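Local coordinates for conjugal transfer protein TRWB (Escherichia coli, PDB 1E9R) that serves as the coupling protein of bacterial conjugation, a hexameric P-loop NTPase-family protein that probably helps drive DNA transfer between cells, at residues N119-R122 with D126-R129. Residues are numbered along the deposited sequence; the frame is centred on the assembly and turned at random.
Sequences NEIR and DWQR
Glu120 meets Asp126 through its backbone: its carbonyl O lies 3.9 Å from Asp126 OD2, and both oxygens share the guanidinium NH1 of Arg232. The Glu120 carboxylate turns elsewhere, to Ser230. Ile121 makes the apolar half of the contact. Its side chain lies across one face of the Trp127 indole, at about a right angle to that side chain. CG2, anti to the backbone N, sits over the five-membered ring, 3.9 Å from its centroid, in a CH-pi contact. CG1, beside the backbone N, lies by the six-membered ring, 3.8 Å from Trp127 CZ3. CD1 reaches Trp127 CE3 and the helix backbone, 3.6 Å from Asp126 O. Arg122 gives its backbone N to Asp126 OD2 at 2.7 Å, with an N-H...O angle of 149°. The anti lone pair of OD2 is used, and the same oxygen also accepts the amide of Asn123. Arg122 CB comes alongside OD2, but the chain bends at chi2 (-77°) and NH2 forms a salt bridge with Glu236. The other oxygen of Asp126, OD1, takes Arg129 NH1 at 3.0 Å in a salt bridge within the helix. That nitrogen arrives on the syn side, 30° out of the carboxylate plane. The buried carboxylate is therefore held at both oxygens, and Arg129 and Arg232, both in salt bridges to it, probably favour its charged form. Replacing Asp126 by an alanine is likely to leave the amides of Arg122 and Asn123 without their acceptor, and Arg129 and Arg232 without their shared countercharge. The contact closes the turn that leads from the loop after strand 103-105 into helix 126-134. Helix 231-236 flanks it at Arg122, while Trp127 packs on helix 141-163.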
ATOM      1  N   ASN B 119      -5.646  32.171 -28.609  1.00 34.78           N
ATOM      2  CA  ASN B 119      -6.456  32.012 -29.812  1.00 35.84           C
ATOM      3  C   ASN B 119      -7.673  31.108 -29.659  1.00 37.14           C
ATOM      4  O   ASN B 119      -8.512  31.060 -30.563  1.00 39.64           O
ATOM      5  CB  ASN B 119      -5.604  31.468 -30.968  1.00 34.20           C
ATOM      6  CG  ASN B 119      -4.351  32.299 -31.224  1.00 34.10           C
ATOM      7  OD1 ASN B 119      -4.280  33.469 -30.856  1.00 32.59           O
ATOM      8  ND2 ASN B 119      -3.361  31.693 -31.877  1.00 32.40           N
ATOM      9  N   GLU B 120      -7.781  30.393 -28.537  1.00 36.48           N
ATOM     10  CA  GLU B 120      -8.903  29.475 -28.346  1.00 34.56           C
ATOM     11  C   GLU B 120      -9.971  30.004 -27.409  1.00 35.12           C
ATOM     12  O   GLU B 120     -11.003  29.364 -27.198  1.00 36.96           O
ATOM     13  CB  GLU B 120      -8.402  28.135 -27.814  1.00 33.11           C
ATOM     14  CG  GLU B 120      -7.174  27.576 -28.524  1.00 32.36           C
ATOM     15  CD  GLU B 120      -7.374  27.347 -30.014  1.00 29.71           C
ATOM     16  OE1 GLU B 120      -8.509  27.463 -30.511  1.00 34.08           O
ATOM     17  OE2 GLU B 120      -6.379  27.033 -30.695  1.00 30.65           O
ATOM     18  N   ILE B 121      -9.737  31.181 -26.852  1.00 35.57           N
ATOM     19  CA  ILE B 121     -10.695  31.744 -25.923  1.00 37.65           C
ATOM     20  C   ILE B 121     -11.868  32.376 -26.658  1.00 41.89           C
ATOM     21  O   ILE B 121     -11.684  33.287 -27.466  1.00 43.31           O
ATOM     22  CB  ILE B 121     -10.015  32.800 -25.021  1.00 35.15           C
ATOM     23  CG1 ILE B 121      -8.713  32.234 -24.440  1.00 33.53           C
ATOM     24  CG2 ILE B 121     -10.961  33.223 -23.899  1.00 35.60           C
ATOM     25  CD1 ILE B 121      -8.899  31.052 -23.506  1.00 29.05           C
ATOM     26  N   ARG B 122     -13.073  31.873 -26.401  1.00 45.00           N
ATOM     27  CA  ARG B 122     -14.275  32.434 -27.016  1.00 47.38           C
ATOM     28  C   ARG B 122     -15.122  33.032 -25.895  1.00 48.89           C
ATOM     29  O   ARG B 122     -15.474  34.207 -25.929  1.00 49.99           O
ATOM     30  CB  ARG B 122     -15.103  31.360 -27.727  1.00 47.79           C
ATOM     31  CG  ARG B 122     -14.394  30.574 -28.812  1.00 50.02           C
ATOM     32  CD  ARG B 122     -14.254  31.339 -30.096  1.00 49.01           C
ATOM     33  NE  ARG B 122     -13.728  30.483 -31.158  1.00 50.79           N
ATOM     34  CZ  ARG B 122     -14.420  29.531 -31.782  1.00 49.89           C
ATOM     35  NH1 ARG B 122     -15.685  29.299 -31.454  1.00 49.57           N
ATOM     36  NH2 ARG B 122     -13.851  28.820 -32.749  1.00 47.62           N
ATOM     37  N   ASP B 126     -13.828  29.586 -21.063  1.00 45.29           N
ATOM     38  CA  ASP B 126     -12.737  28.974 -21.819  1.00 41.78           C
ATOM     39  C   ASP B 126     -11.387  29.171 -21.161  1.00 40.31           C
ATOM     40  O   ASP B 126     -10.432  28.475 -21.496  1.00 39.55           O
ATOM     41  CB  ASP B 126     -12.665  29.520 -23.242  1.00 38.59           C
ATOM     42  CG  ASP B 126     -13.809  29.062 -24.090  1.00 37.88           C
ATOM     43  OD1 ASP B 126     -14.324  27.958 -23.832  1.00 38.33           O
ATOM     44  OD2 ASP B 126     -14.189  29.794 -25.024  1.00 37.70           O
ATOM     45  N   TRP B 127     -11.291  30.118 -20.232  1.00 37.79           N
ATOM     46  CA  TRP B 127     -10.018  30.347 -19.569  1.00 37.17           C
ATOM     47  C   TRP B 127      -9.605  29.139 -18.739  1.00 36.25           C
ATOM     48  O   TRP B 127      -8.465  28.675 -18.842  1.00 35.42           O
ATOM     49  CB  TRP B 127     -10.072  31.596 -18.691  1.00 36.89           C
ATOM     50  CG  TRP B 127     -10.155  32.876 -19.479  1.00 37.43           C
ATOM     51  CD1 TRP B 127     -11.236  33.697 -19.592  1.00 38.08           C
ATOM     52  CD2 TRP B 127      -9.122  33.467 -20.281  1.00 37.89           C
ATOM     53  NE1 TRP B 127     -10.945  34.761 -20.411  1.00 39.28           N
ATOM     54  CE2 TRP B 127      -9.653  34.642 -20.848  1.00 37.25           C
ATOM     55  CE3 TRP B 127      -7.799  33.113 -20.575  1.00 34.78           C
ATOM     56  CZ2 TRP B 127      -8.908  35.468 -21.694  1.00 36.58           C
ATOM     57  CZ3 TRP B 127      -7.058  33.936 -21.417  1.00 36.19           C
ATOM     58  CH2 TRP B 127      -7.617  35.099 -21.965  1.00 38.60           C
ATOM     59  N   GLN B 128     -10.517  28.621 -17.920  1.00 34.67           N
ATOM     60  CA  GLN B 128     -10.196  27.448 -17.109  1.00 36.01           C
ATOM     61  C   GLN B 128     -10.085  26.217 -18.010  1.00 36.15           C
ATOM     62  O   GLN B 128      -9.229  25.344 -17.835  1.00 38.57           O
ATOM     63  CB  GLN B 128     -11.266  27.214 -16.034  1.00 36.55           C
ATOM     64  CG  GLN B 128     -11.118  25.863 -15.304  1.00 38.57           C
ATOM     65  CD  GLN B 128      -9.707  25.586 -14.692  1.00 40.87           C
ATOM     66  OE1 GLN B 128      -8.753  26.372 -14.854  1.00 37.20           O
ATOM     67  NE2 GLN B 128      -9.587  24.452 -13.986  1.00 40.16           N
ATOM     68  N   ARG B 129     -10.968  26.175 -18.987  1.00 35.79           N
ATOM     69  CA  ARG B 129     -11.023  25.100 -19.946  1.00 34.63           C
ATOM     70  C   ARG B 129      -9.662  24.846 -20.605  1.00 33.31           C
ATOM     71  O   ARG B 129      -9.203  23.710 -20.691  1.00 31.56           O
ATOM     72  CB  ARG B 129     -12.068  25.472 -20.989  1.00 37.41           C
ATOM     73  CG  ARG B 129     -12.515  24.364 -21.868  1.00 39.83           C
ATOM     74  CD  ARG B 129     -13.639  24.848 -22.750  1.00 41.50           C
ATOM     75  NE  ARG B 129     -13.943  23.855 -23.770  1.00 42.52           N
ATOM     76  CZ  ARG B 129     -14.604  24.107 -24.891  1.00 42.19           C
ATOM     77  NH1 ARG B 129     -15.041  25.335 -25.144  1.00 41.20           N
ATOM     78  NH2 ARG B 129     -14.813  23.129 -25.763  1.00 45.01           N
TER